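Local coordinates for oxidoreductase (Listeria innocua, PDB 3E18), which binds NAD through a Rossmann-type domain and is probably a dehydrogenase of the GFO/IDH/MocA oxidoreductase family, its substrate being unknown, at residues G14-G17 against S18-V21; I38-E41 against K42-A45; S77-E80 against L81-A85; G158-G161 against D162-L166. One frame throughout, in Å; residues are numbered along the deposited sequence.

Contact 1: G14-G17 against S18-V21; sequences GGMG and SYHV. With NAD (nicotinamide-adenine-dinucleotide), chain E.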
loop_
_atom_site.group_PDB
_atom_site.type_symbol
_atom_site.label_atom_id
_atom_site.label_comp_id
_atom_site.label_asym_id
_atom_site.label_seq_id
_atom_site.Cartn_x
_atom_site.Cartn_y
_atom_site.Cartn_z
ATOM N N GLY A 14 13.506 -7.580 -32.746
ATOM C CA GLY A 14 13.263 -8.549 -31.687
ATOM C C GLY A 14 11.777 -8.674 -31.443
ATOM O O GLY A 14 10.981 -8.465 -32.359
ATOM N N GLY A 15 11.407 -8.999 -30.205
ATOM C CA GLY A 15 10.005 -9.138 -29.820
ATOM C C GLY A 15 9.121 -7.955 -30.187
ATOM O O GLY A 15 8.115 -8.114 -30.889
ATOM N N MET A 16 9.505 -6.765 -29.734
ATOM C CA MET A 16 8.694 -5.576 -29.961
ATOM C C MET A 16 8.896 -4.993 -31.362
ATOM O O MET A 16 7.948 -4.508 -31.984
ATOM C CB MET A 16 9.001 -4.521 -28.897
ATOM C CG MET A 16 7.929 -3.451 -28.750
ATOM S SD MET A 16 6.240 -4.064 -28.445
ATOM C CE MET A 16 5.331 -2.533 -28.581
ATOM N N GLY A 17 10.136 -5.032 -31.840
ATOM C CA GLY A 17 10.474 -4.547 -33.172
ATOM C C GLY A 17 9.705 -5.261 -34.259
ATOM O O GLY A 17 9.192 -4.618 -35.179
ATOM N N SER A 18 9.598 -6.587 -34.146
ATOM C CA SER A 18 8.793 -7.350 -35.094
ATOM C C SER A 18 7.311 -6.986 -35.000
ATOM O O SER A 18 6.616 -6.999 -36.008
ATOM C CB SER A 18 8.994 -8.863 -34.927
ATOM O OG SER A 18 8.592 -9.287 -33.642
ATOM N N TYR A 19 6.848 -6.630 -33.801
ATOM C CA TYR A 19 5.452 -6.238 -33.595
ATOM C C TYR A 19 5.163 -4.843 -34.148
ATOM O O TYR A 19 4.037 -4.549 -34.567
ATOM C CB TYR A 19 5.057 -6.351 -32.111
ATOM C CG TYR A 19 3.604 -6.011 -31.833
ATOM C CD1 TYR A 19 2.567 -6.686 -32.488
ATOM C CD2 TYR A 19 3.263 -5.011 -30.923
ATOM C CE1 TYR A 19 1.227 -6.371 -32.245
ATOM C CE2 TYR A 19 1.920 -4.695 -30.665
ATOM C CZ TYR A 19 0.910 -5.378 -31.332
ATOM O OH TYR A 19 -0.414 -5.073 -31.087
ATOM N N HIS A 20 6.189 -3.994 -34.188
ATOM C CA HIS A 20 6.048 -2.648 -34.752
ATOM C C HIS A 20 5.774 -2.647 -36.260
ATOM O O HIS A 20 5.238 -1.669 -36.799
ATOM C CB HIS A 20 7.286 -1.827 -34.450
ATOM C CG HIS A 20 7.199 -1.077 -33.164
ATOM N ND1 HIS A 20 6.565 0.140 -33.064
ATOM C CD2 HIS A 20 7.646 -1.375 -31.923
ATOM C CE1 HIS A 20 6.642 0.571 -31.821
ATOM N NE2 HIS A 20 7.287 -0.331 -31.107
ATOM N N VAL A 21 6.148 -3.738 -36.929
ATOM C CA VAL A 21 5.760 -3.960 -38.322
ATOM C C VAL A 21 4.239 -3.886 -38.432
ATOM O O VAL A 21 3.719 -3.078 -39.202
ATOM C CB VAL A 21 6.303 -5.306 -38.877
ATOM C CG1 VAL A 21 5.782 -5.565 -40.278
ATOM C CG2 VAL A 21 7.833 -5.307 -38.878
HETATM P PA NAD E . 14.624 -8.179 -27.804
HETATM O O1A NAD E . 13.537 -9.159 -28.030
HETATM O O2A NAD E . 15.801 -8.732 -27.110
HETATM O O5B NAD E . 15.054 -7.507 -29.198
HETATM C C5B NAD E . 16.028 -6.494 -29.313
HETATM C C4B NAD E . 16.639 -6.614 -30.705
HETATM O O4B NAD E . 17.539 -5.551 -30.955
HETATM C C3B NAD E . 17.427 -7.912 -30.848
HETATM O O3B NAD E . 16.974 -8.600 -31.990
HETATM C C2B NAD E . 18.860 -7.453 -31.022
HETATM O O2B NAD E . 19.606 -8.298 -31.868
HETATM C C1B NAD E . 18.688 -6.061 -31.600
HETATM N N9A NAD E . 19.834 -5.174 -31.350
HETATM C C8A NAD E . 20.625 -5.116 -30.227
HETATM N N7A NAD E . 21.557 -4.150 -30.407
HETATM C C5A NAD E . 21.369 -3.599 -31.630
HETATM C C6A NAD E . 22.038 -2.592 -32.318
HETATM N N6A NAD E . 22.958 -1.866 -31.685
HETATM N N1A NAD E . 21.609 -2.237 -33.588
HETATM C C2A NAD E . 20.534 -2.875 -34.174
HETATM N N3A NAD E . 19.879 -3.875 -33.485
HETATM C C4A NAD E . 20.290 -4.232 -32.235
HETATM O O3 NAD E . 14.033 -6.928 -26.960
HETATM P PN NAD E . 12.501 -6.487 -26.934
HETATM O O1N NAD E . 11.795 -7.199 -25.836
HETATM O O2N NAD E . 11.935 -6.471 -28.302
HETATM O O5D NAD E . 12.633 -4.938 -26.425
HETATM C C5D NAD E . 13.342 -3.952 -27.144
HETATM C C4D NAD E . 12.895 -2.548 -26.680
HETATM O O4D NAD E . 11.481 -2.458 -26.714
HETATM C C3D NAD E . 13.289 -2.235 -25.247
HETATM O O3D NAD E . 13.558 -0.846 -25.129
HETATM C C2D NAD E . 12.052 -2.538 -24.427
HETATM O O2D NAD E . 11.995 -1.695 -23.299
HETATM C C1D NAD E . 10.944 -2.209 -25.417
HETATM N N1N NAD E . 9.657 -2.924 -25.208
HETATM C C2N NAD E . 8.540 -2.148 -25.072
HETATM C C3N NAD E . 7.280 -2.703 -24.879
HETATM C C7N NAD E . 6.080 -1.810 -24.972
HETATM O O7N NAD E . 4.829 -2.308 -24.580
HETATM N N7N NAD E . 6.205 -0.563 -25.435
HETATM C C4N NAD E . 7.144 -4.099 -24.858
HETATM C C5N NAD E . 8.283 -4.894 -25.013
HETATM C C6N NAD E . 9.534 -4.294 -25.197
#
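Ser18 sits one turn past Gly14 and meets its carbonyl with both polar atoms. The backbone N of Ser18 donates to Gly14 O at 2.9 Å, and Ser18 OG lies 2.8 Å from the same oxygen and 3.0 Å from Gly15 O; the hydroxyl proton can serve one of the two at a time. A chi1 of 62° turns OG back over this first turn, between the two carbonyls. Farther along, His20 N donates to Met16 O at 2.9 Å. The amides that open the helix have no earlier turn to bond to and take the dinucleotide instead: Gly15 N points almost straight at NAD O1A (3.0 Å), and Met16 N at NAD O2N (2.8 Å, 178°). Two adjacent N-H groups thus hold one oxygen of each phosphate, where the helix dipole would probably help. Gly14, whose CA is 3.2 Å from NAD O5B, has no side chain to block this approach. The Met16 chain, bent at chi2, runs between ligand and helix, with SD 3.7 Å from NAD C4N of the nicotinamide and at the edge of the Tyr19 ring, a Met-aromatic contact. The His20 nitrogens bond to Tyr308 and Glu95. Gly14 and Gly17 belong to a glycine-rich turn that fits a GxGxxG pattern and leads from strand 6-11 into helix 15-25, the helix of the beta-alpha-beta unit completed by strand 30-36.

Contact 2: I38-E41 against K42-A45; sequences ILAE and KREA. With NAD (nicotinamide-adenine-dinucleotide), chain E.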
loop_
_atom_site.group_PDB
_atom_site.type_symbol
_atom_site.label_atom_id
_atom_site.label_comp_id
_atom_site.label_asym_id
_atom_site.label_seq_id
_atom_site.Cartn_x
_atom_site.Cartn_y
_atom_site.Cartn_z
ATOM N N ILE A 38 21.308 -6.008 -35.719
ATOM C CA ILE A 38 22.748 -6.264 -35.620
ATOM C C ILE A 38 23.099 -7.755 -35.824
ATOM O O ILE A 38 24.185 -8.080 -36.291
ATOM C CB ILE A 38 23.331 -5.681 -34.303
ATOM C CG1 ILE A 38 24.842 -5.466 -34.429
ATOM C CG2 ILE A 38 22.922 -6.523 -33.089
ATOM C CD1 ILE A 38 25.427 -4.526 -33.394
ATOM N N LEU A 39 22.162 -8.642 -35.513
ATOM C CA LEU A 39 22.360 -10.073 -35.740
ATOM C C LEU A 39 21.878 -10.490 -37.126
ATOM O O LEU A 39 20.781 -10.123 -37.549
ATOM C CB LEU A 39 21.664 -10.906 -34.660
ATOM C CG LEU A 39 22.072 -10.732 -33.191
ATOM C CD1 LEU A 39 21.236 -11.641 -32.321
ATOM C CD2 LEU A 39 23.558 -11.012 -32.951
ATOM N N ALA A 40 22.716 -11.253 -37.823
ATOM C CA ALA A 40 22.381 -11.808 -39.142
ATOM C C ALA A 40 21.183 -12.758 -39.092
ATOM O O ALA A 40 20.387 -12.798 -40.027
ATOM C CB ALA A 40 23.588 -12.504 -39.742
ATOM N N GLU A 41 21.064 -13.491 -37.985
ATOM C CA GLU A 41 19.915 -14.345 -37.666
ATOM C C GLU A 41 18.583 -13.587 -37.717
ATOM O O GLU A 41 17.593 -14.060 -38.293
ATOM C CB GLU A 41 20.117 -14.953 -36.270
ATOM C CG GLU A 41 18.903 -15.677 -35.673
ATOM C CD GLU A 41 18.834 -15.571 -34.146
ATOM O OE1 GLU A 41 19.884 -15.329 -33.497
ATOM O OE2 GLU A 41 17.719 -15.727 -33.595
ATOM N N LYS A 42 18.566 -12.404 -37.113
ATOM C CA LYS A 42 17.365 -11.601 -37.089
ATOM C C LYS A 42 17.086 -10.888 -38.404
ATOM O O LYS A 42 15.930 -10.634 -38.734
ATOM C CB LYS A 42 17.390 -10.633 -35.909
ATOM C CG LYS A 42 16.464 -11.072 -34.777
ATOM C CD LYS A 42 16.975 -12.255 -33.984
ATOM C CE LYS A 42 17.538 -11.818 -32.635
ATOM N NZ LYS A 42 16.510 -11.233 -31.716
ATOM N N ARG A 43 18.138 -10.581 -39.156
ATOM C CA ARG A 43 17.983 -10.011 -40.486
ATOM C C ARG A 43 17.375 -11.030 -41.456
ATOM O O ARG A 43 16.506 -10.674 -42.264
ATOM C CB ARG A 43 19.319 -9.480 -41.015
ATOM C CG ARG A 43 19.803 -8.196 -40.318
ATOM C CD ARG A 43 20.876 -7.468 -41.128
ATOM N NE ARG A 43 22.047 -8.297 -41.411
ATOM C CZ ARG A 43 23.119 -8.389 -40.625
ATOM N NH1 ARG A 43 23.189 -7.699 -39.492
ATOM N NH2 ARG A 43 24.132 -9.174 -40.976
ATOM N N GLU A 44 17.823 -12.284 -41.351
ATOM C CA GLU A 44 17.274 -13.401 -42.129
ATOM C C GLU A 44 15.802 -13.613 -41.802
ATOM O O GLU A 44 14.978 -13.782 -42.706
ATOM C CB GLU A 44 18.029 -14.698 -41.824
ATOM C CG GLU A 44 19.446 -14.797 -42.386
ATOM C CD GLU A 44 20.280 -15.904 -41.708
ATOM O OE1 GLU A 44 21.528 -15.886 -41.851
ATOM O OE2 GLU A 44 19.696 -16.785 -41.028
ATOM N N ALA A 45 15.483 -13.592 -40.508
ATOM C CA ALA A 45 14.108 -13.740 -40.027
ATOM C C ALA A 45 13.154 -12.670 -40.568
ATOM O O ALA A 45 11.986 -12.964 -40.838
ATOM C CB ALA A 45 14.072 -13.780 -38.496
HETATM P PA NAD E . 14.624 -8.179 -27.804
HETATM O O1A NAD E . 13.537 -9.159 -28.030
HETATM O O2A NAD E . 15.801 -8.732 -27.110
HETATM O O5B NAD E . 15.054 -7.507 -29.198
HETATM C C5B NAD E . 16.028 -6.494 -29.313
HETATM C C4B NAD E . 16.639 -6.614 -30.705
HETATM O O4B NAD E . 17.539 -5.551 -30.955
HETATM C C3B NAD E . 17.427 -7.912 -30.848
HETATM O O3B NAD E . 16.974 -8.600 -31.990
HETATM C C2B NAD E . 18.860 -7.453 -31.022
HETATM O O2B NAD E . 19.606 -8.298 -31.868
HETATM C C1B NAD E . 18.688 -6.061 -31.600
HETATM N N9A NAD E . 19.834 -5.174 -31.350
HETATM C C8A NAD E . 20.625 -5.116 -30.227
HETATM N N7A NAD E . 21.557 -4.150 -30.407
HETATM C C5A NAD E . 21.369 -3.599 -31.630
HETATM C C6A NAD E . 22.038 -2.592 -32.318
HETATM N N6A NAD E . 22.958 -1.866 -31.685
HETATM N N1A NAD E . 21.609 -2.237 -33.588
HETATM C C2A NAD E . 20.534 -2.875 -34.174
HETATM N N3A NAD E . 19.879 -3.875 -33.485
HETATM C C4A NAD E . 20.290 -4.232 -32.235
HETATM O O3 NAD E . 14.033 -6.928 -26.960
HETATM P PN NAD E . 12.501 -6.487 -26.934
HETATM O O1N NAD E . 11.795 -7.199 -25.836
HETATM O O2N NAD E . 11.935 -6.471 -28.302
HETATM O O5D NAD E . 12.633 -4.938 -26.425
HETATM C C5D NAD E . 13.342 -3.952 -27.144
HETATM C C4D NAD E . 12.895 -2.548 -26.680
HETATM O O4D NAD E . 11.481 -2.458 -26.714
HETATM C C3D NAD E . 13.289 -2.235 -25.247
HETATM O O3D NAD E . 13.558 -0.846 -25.129
HETATM C C2D NAD E . 12.052 -2.538 -24.427
HETATM O O2D NAD E . 11.995 -1.695 -23.299
HETATM C C1D NAD E . 10.944 -2.209 -25.417
HETATM N N1N NAD E . 9.657 -2.924 -25.208
HETATM C C2N NAD E . 8.540 -2.148 -25.072
HETATM C C3N NAD E . 7.280 -2.703 -24.879
HETATM C C7N NAD E . 6.080 -1.810 -24.972
HETATM O O7N NAD E . 4.829 -2.308 -24.580
HETATM N N7N NAD E . 6.205 -0.563 -25.435
HETATM C C4N NAD E . 7.144 -4.099 -24.858
HETATM C C5N NAD E . 8.283 -4.894 -25.013
HETATM C C6N NAD E . 9.534 -4.294 -25.197
#
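Leu39 and Lys42 lie side by side at the start of helix 40-47, which follows the second strand of the Rossmann fold, 30-36, at the adenosine end of the NAD site. Leu39 is the N-cap residue. Backbone bonds set up the first turn: Arg43 N reaches Leu39 O, with a weak second donor in Lys42 N, while Glu44 N bonds to Ala40 O at 2.9 Å and Ala45 N to Glu41 O.

Van der Waals contacts gather round Lys42 and the adenine. Leu39 CD1 packs on Lys42 CE at 3.7 Å, and the Glu41 side chain also runs alongside the lysine and points the same way, OE2 3.6 Å from Lys42 CD. The charged ends of Glu41 and Lys42 stay 5.0 Å apart (OE2 to NZ), so that their attraction is probably modest. Ile38 meets the adenine, its CG2 3.6 Å from NAD C4A.

Among the charged groups, the Arg43 guanidinium folds back over the helix start. A bend at chi3 (-57°) lays one of its faces on Ala40 CA, and NH2 also touches Ala40 CB. Its NH1 bonds to the carbonyl of Asp37, with only a weak bond to Ile38 O, and this ties the side chain to the chain just ahead of the helix. Asp37 also accepts from Leu39 N through OD1, the atom that bonds to NAD as well. Lys42, bent at chi2, chi3 and chi4, turns its amine toward the adenosine ribose, where NZ donates to NAD O3B at 2.7 Å.

Contact 3: S77-E80 against L81-A85; sequences SHKE and LAISA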
loop_
_atom_site.group_PDB
_atom_site.type_symbol
_atom_site.label_atom_id
_atom_site.label_comp_id
_atom_site.label_asym_id
_atom_site.label_seq_id
_atom_site.Cartn_x
_atom_site.Cartn_y
_atom_site.Cartn_z
ATOM N N SER A 77 21.385 1.055 -25.838
ATOM C CA SER A 77 21.723 1.512 -27.182
ATOM C C SER A 77 20.812 2.612 -27.746
ATOM O O SER A 77 21.085 3.130 -28.825
ATOM C CB SER A 77 21.800 0.316 -28.149
ATOM O OG SER A 77 20.601 -0.437 -28.129
ATOM N N HIS A 78 19.749 2.983 -27.026
ATOM C CA HIS A 78 18.740 3.887 -27.582
ATOM C C HIS A 78 19.303 5.255 -27.932
ATOM O O HIS A 78 18.993 5.800 -28.980
ATOM C CB HIS A 78 17.585 4.111 -26.612
ATOM C CG HIS A 78 16.676 2.932 -26.441
ATOM N ND1 HIS A 78 15.626 2.943 -25.552
ATOM C CD2 HIS A 78 16.664 1.709 -27.027
ATOM C CE1 HIS A 78 15.001 1.779 -25.600
ATOM N NE2 HIS A 78 15.610 1.013 -26.489
ATOM N N LYS A 79 20.116 5.802 -27.037
ATOM C CA LYS A 79 20.582 7.180 -27.166
ATOM C C LYS A 79 21.470 7.376 -28.402
ATOM O O LYS A 79 21.260 8.317 -29.163
ATOM C CB LYS A 79 21.317 7.604 -25.897
ATOM C CG LYS A 79 21.828 9.056 -25.900
ATOM C CD LYS A 79 22.902 9.243 -24.837
ATOM C CE LYS A 79 23.455 10.664 -24.856
ATOM N NZ LYS A 79 24.434 10.926 -23.757
ATOM N N GLU A 80 22.442 6.481 -28.598
ATOM C CA GLU A 80 23.392 6.592 -29.715
ATOM C C GLU A 80 22.690 6.441 -31.063
ATOM O O GLU A 80 22.946 7.217 -31.986
ATOM C CB GLU A 80 24.536 5.566 -29.588
ATOM C CG GLU A 80 25.592 5.640 -30.706
ATOM C CD GLU A 80 26.736 4.643 -30.530
ATOM O OE1 GLU A 80 27.548 4.796 -29.585
ATOM O OE2 GLU A 80 26.826 3.707 -31.354
ATOM N N LEU A 81 21.813 5.441 -31.164
ATOM C CA LEU A 81 21.052 5.194 -32.390
ATOM C C LEU A 81 20.096 6.332 -32.723
ATOM O O LEU A 81 19.937 6.672 -33.892
ATOM C CB LEU A 81 20.299 3.863 -32.310
ATOM C CG LEU A 81 21.161 2.623 -32.042
ATOM C CD1 LEU A 81 20.302 1.365 -31.871
ATOM C CD2 LEU A 81 22.218 2.405 -33.100
ATOM N N ALA A 82 19.470 6.917 -31.701
ATOM C CA ALA A 82 18.569 8.058 -31.891
ATOM C C ALA A 82 19.307 9.299 -32.355
ATOM O O ALA A 82 18.891 9.929 -33.316
ATOM C CB ALA A 82 17.761 8.362 -30.625
ATOM N N ILE A 83 20.396 9.650 -31.673
ATOM C CA ILE A 83 21.175 10.837 -32.052
ATOM C C ILE A 83 21.752 10.654 -33.465
ATOM O O ILE A 83 21.660 11.555 -34.281
ATOM C CB ILE A 83 22.263 11.175 -30.997
ATOM C CG1 ILE A 83 21.594 11.667 -29.705
ATOM C CG2 ILE A 83 23.285 12.197 -31.554
ATOM C CD1 ILE A 83 22.546 11.867 -28.531
ATOM N N SER A 84 22.265 9.464 -33.775
ATOM C CA SER A 84 22.700 9.150 -35.141
ATOM C C SER A 84 21.621 9.347 -36.198
ATOM O O SER A 84 21.897 9.894 -37.268
ATOM C CB SER A 84 23.212 7.712 -35.236
ATOM O OG SER A 84 24.428 7.607 -34.542
ATOM N N ALA A 85 20.405 8.876 -35.918
ATOM C CA ALA A 85 19.314 8.994 -36.884
ATOM C C ALA A 85 18.921 10.448 -37.064
ATOM O O ALA A 85 18.761 10.924 -38.194
ATOM C CB ALA A 85 18.126 8.157 -36.458
#
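Leu81 lies over the carbonyl of Ser77, one turn earlier, its CG 3.3 Å from Ser77 O and its CD1 4.1 Å from Ser77 CB. The isobutyl group therefore packs on the oxygen that its own amide approaches, and the bond from Leu81 N to Ser77 O is long and weak at 3.4 Å. Beyond it the helix tightens: Ala82 N donates to His78 O and Ile83 N to Lys79 O, both at 3.0 Å. Glu80 O is gripped twice by a single residue. Ser84 N and Ser84 OG each donate to it at 3.0 Å, from opposite faces of the carbonyl plane, because a chi1 of -70° swings the hydroxyl back beside its own backbone N. On another side of the helix the extended Lys79 chain runs alongside Ile83 and points the same way. Its CG comes within 3.9 Å of Ile83 CD1, and CE touches that methyl too, while NZ goes on to a salt bridge with Asp104. The aliphatic part of the lysine thus serves as an apolar partner, leaving its charge to a residue beyond the segment.

Ser77 OG bonds to Thr73 and Pro74 in the preceding loop, and His78 is held by Thr73 O through NE2 and Val98 O through ND1, with its side chain against the bound NAD. Leu81 and Ala82 face Ile71 of strand 68-71, and Ser84 touches helix 57-62. This is the helix of a right-handed beta-alpha-beta crossover of the Rossmann fold, strand 68-71, helix 78-87 and strand 91-95, with its N-terminal end turned to the dinucleotide.

Contact 4: G158-G161 against D162-L166; sequences GIPG and DWRHL. With NAD (nicotinamide-adenine-dinucleotide), chain E.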
loop_
_atom_site.group_PDB
_atom_site.type_symbol
_atom_site.label_atom_id
_atom_site.label_comp_id
_atom_site.label_asym_id
_atom_site.label_seq_id
_atom_site.Cartn_x
_atom_site.Cartn_y
_atom_site.Cartn_z
ATOM N N GLY A 158 8.413 -13.929 -13.160
ATOM C CA GLY A 158 9.793 -13.473 -13.032
ATOM C C GLY A 158 10.149 -12.409 -14.056
ATOM O O GLY A 158 9.264 -11.738 -14.590
ATOM N N ILE A 159 11.445 -12.253 -14.317
ATOM C CA ILE A 159 11.954 -11.297 -15.305
ATOM C C ILE A 159 12.197 -12.029 -16.636
ATOM O O ILE A 159 12.911 -13.039 -16.660
ATOM C CB ILE A 159 13.256 -10.594 -14.809
ATOM C CG1 ILE A 159 12.987 -9.752 -13.557
ATOM C CG2 ILE A 159 13.898 -9.725 -15.911
ATOM C CD1 ILE A 159 14.265 -9.243 -12.894
ATOM N N PRO A 160 11.594 -11.529 -17.740
ATOM C CA PRO A 160 11.642 -12.238 -19.022
ATOM C C PRO A 160 12.961 -12.046 -19.763
ATOM O O PRO A 160 13.606 -11.005 -19.621
ATOM C CB PRO A 160 10.488 -11.615 -19.812
ATOM C CG PRO A 160 10.331 -10.235 -19.247
ATOM C CD PRO A 160 10.831 -10.264 -17.829
ATOM N N GLY A 161 13.337 -13.048 -20.558
ATOM C CA GLY A 161 14.649 -13.087 -21.202
ATOM C C GLY A 161 15.754 -13.352 -20.188
ATOM O O GLY A 161 15.469 -14.020 -19.190
ATOM N N ASP A 162 17.005 -12.887 -20.350
ATOM C CA ASP A 162 17.669 -12.070 -21.413
ATOM C C ASP A 162 18.314 -10.785 -20.844
ATOM O O ASP A 162 18.589 -10.714 -19.645
ATOM C CB ASP A 162 16.908 -11.888 -22.762
ATOM C CG ASP A 162 15.866 -10.735 -22.768
ATOM O OD1 ASP A 162 15.725 -9.950 -21.792
ATOM O OD2 ASP A 162 15.158 -10.642 -23.802
ATOM N N TRP A 163 18.557 -9.795 -21.700
ATOM C CA TRP A 163 19.225 -8.538 -21.335
ATOM C C TRP A 163 18.544 -7.735 -20.218
ATOM O O TRP A 163 19.167 -6.876 -19.591
ATOM C CB TRP A 163 19.396 -7.667 -22.583
ATOM C CG TRP A 163 18.094 -7.279 -23.250
ATOM C CD1 TRP A 163 17.466 -7.929 -24.281
ATOM C CD2 TRP A 163 17.266 -6.152 -22.923
ATOM N NE1 TRP A 163 16.303 -7.274 -24.614
ATOM C CE2 TRP A 163 16.160 -6.178 -23.800
ATOM C CE3 TRP A 163 17.360 -5.118 -21.978
ATOM C CZ2 TRP A 163 15.155 -5.209 -23.762
ATOM C CZ3 TRP A 163 16.357 -4.160 -21.936
ATOM C CH2 TRP A 163 15.269 -4.210 -22.821
ATOM N N ARG A 164 17.257 -8.002 -20.001
ATOM C CA ARG A 164 16.486 -7.405 -18.908
ATOM C C ARG A 164 16.930 -7.819 -17.499
ATOM O O ARG A 164 16.508 -7.205 -16.517
ATOM C CB ARG A 164 15.003 -7.720 -19.082
ATOM C CG ARG A 164 14.273 -6.768 -20.009
ATOM C CD ARG A 164 12.800 -7.140 -20.080
ATOM N NE ARG A 164 12.102 -6.486 -21.185
ATOM C CZ ARG A 164 12.084 -6.943 -22.437
ATOM N NH1 ARG A 164 12.737 -8.052 -22.768
ATOM N NH2 ARG A 164 11.418 -6.280 -23.365
ATOM N N HIS A 165 17.764 -8.856 -17.398
ATOM C CA HIS A 165 18.336 -9.264 -16.107
ATOM C C HIS A 165 19.565 -8.452 -15.701
ATOM O O HIS A 165 20.072 -8.619 -14.585
ATOM C CB HIS A 165 18.723 -10.749 -16.124
ATOM C CG HIS A 165 17.557 -11.684 -16.177
ATOM N ND1 HIS A 165 17.159 -12.446 -15.098
ATOM C CD2 HIS A 165 16.706 -11.989 -17.185
ATOM C CE1 HIS A 165 16.114 -13.180 -15.438
ATOM N NE2 HIS A 165 15.819 -12.919 -16.699
ATOM N N LEU A 166 20.050 -7.585 -16.596
ATOM C CA LEU A 166 21.359 -6.950 -16.428
ATOM C C LEU A 166 21.278 -5.441 -16.290
ATOM O O LEU A 166 20.556 -4.786 -17.049
ATOM C CB LEU A 166 22.268 -7.314 -17.604
ATOM C CG LEU A 166 22.559 -8.815 -17.724
ATOM C CD1 LEU A 166 22.998 -9.188 -19.124
ATOM C CD2 LEU A 166 23.592 -9.238 -16.683
HETATM P PA NAD E . 14.624 -8.179 -27.804
HETATM O O1A NAD E . 13.537 -9.159 -28.030
HETATM O O2A NAD E . 15.801 -8.732 -27.110
HETATM O O5B NAD E . 15.054 -7.507 -29.198
HETATM C C5B NAD E . 16.028 -6.494 -29.313
HETATM C C4B NAD E . 16.639 -6.614 -30.705
HETATM O O4B NAD E . 17.539 -5.551 -30.955
HETATM C C3B NAD E . 17.427 -7.912 -30.848
HETATM O O3B NAD E . 16.974 -8.600 -31.990
HETATM C C2B NAD E . 18.860 -7.453 -31.022
HETATM O O2B NAD E . 19.606 -8.298 -31.868
HETATM C C1B NAD E . 18.688 -6.061 -31.600
HETATM N N9A NAD E . 19.834 -5.174 -31.350
HETATM C C8A NAD E . 20.625 -5.116 -30.227
HETATM N N7A NAD E . 21.557 -4.150 -30.407
HETATM C C5A NAD E . 21.369 -3.599 -31.630
HETATM C C6A NAD E . 22.038 -2.592 -32.318
HETATM N N6A NAD E . 22.958 -1.866 -31.685
HETATM N N1A NAD E . 21.609 -2.237 -33.588
HETATM C C2A NAD E . 20.534 -2.875 -34.174
HETATM N N3A NAD E . 19.879 -3.875 -33.485
HETATM C C4A NAD E . 20.290 -4.232 -32.235
HETATM O O3 NAD E . 14.033 -6.928 -26.960
HETATM P PN NAD E . 12.501 -6.487 -26.934
HETATM O O1N NAD E . 11.795 -7.199 -25.836
HETATM O O2N NAD E . 11.935 -6.471 -28.302
HETATM O O5D NAD E . 12.633 -4.938 -26.425
HETATM C C5D NAD E . 13.342 -3.952 -27.144
HETATM C C4D NAD E . 12.895 -2.548 -26.680
HETATM O O4D NAD E . 11.481 -2.458 -26.714
HETATM C C3D NAD E . 13.289 -2.235 -25.247
HETATM O O3D NAD E . 13.558 -0.846 -25.129
HETATM C C2D NAD E . 12.052 -2.538 -24.427
HETATM O O2D NAD E . 11.995 -1.695 -23.299
HETATM C C1D NAD E . 10.944 -2.209 -25.417
HETATM N N1N NAD E . 9.657 -2.924 -25.208
HETATM C C2N NAD E . 8.540 -2.148 -25.072
HETATM C C3N NAD E . 7.280 -2.703 -24.879
HETATM C C7N NAD E . 6.080 -1.810 -24.972
HETATM O O7N NAD E . 4.829 -2.308 -24.580
HETATM N N7N NAD E . 6.205 -0.563 -25.435
HETATM C C4N NAD E . 7.144 -4.099 -24.858
HETATM C C5N NAD E . 8.283 -4.894 -25.013
HETATM C C6N NAD E . 9.534 -4.294 -25.197
#
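His165 NE2 lies between two carbonyls earlier in the same loop, 2.7 Å from Gly161 O and 2.9 Å from Ile159 O. Both angles are poor, near 120°, so its N-H is shared between two weak bonds. Ile159 completes the clasp by laying CG2 over one face of the imidazole, a CH-pi contact 3.9 Å from the ring centroid. The peptide between Gly161 and Asp162 is cis, and beyond it Asp162 OD1 accepts from Arg164 N at 3.1 Å, closing an Asx turn at the head of the 3-10 segment 163-165. A chi1 of 61° brings the Trp163 indole back across this turn, so that its CZ2 lies over the centre of the Arg164 guanidinium. Pro160 CG touches Arg164 CD, and the two side chains cross nearly at right angles. Both Trp163 and Arg164 then reach the pyrophosphate. Trp163 NE1 donates to NAD O2A at 2.9 Å and also to the bridging NAD O3, while Arg164 NH2 meets NAD O1N at 2.7 Å, in the plane of the guanidinium. Each phosphate thereby gains a donor from this loop, and the positive charge of Arg164 probably offsets part of the negative charge there.

How the contacts relate
Contacts 1, 2 and 4 all touch one NAD molecule. Contact 1 supplies backbone amides to both phosphates, contact 4 adds side-chain donors to the same phosphates from the GFO/IDH/MocA C-terminal domain, and contact 2 holds the adenosine. The centres of contacts 1 and 4 are about 17 Å apart and their nearest atoms about 6 Å, so the pyrophosphate bridges them. Contacts 1 and 2, with centres about 13 Å apart, touch each other directly, Gly14 CA lying 4.2 Å from Lys42 NZ. Contact 3 belongs to the same Rossmann-fold domain as 1 and 2, its nearest atoms about 9 Å and 8 Å from theirs, and joins the pocket through His78.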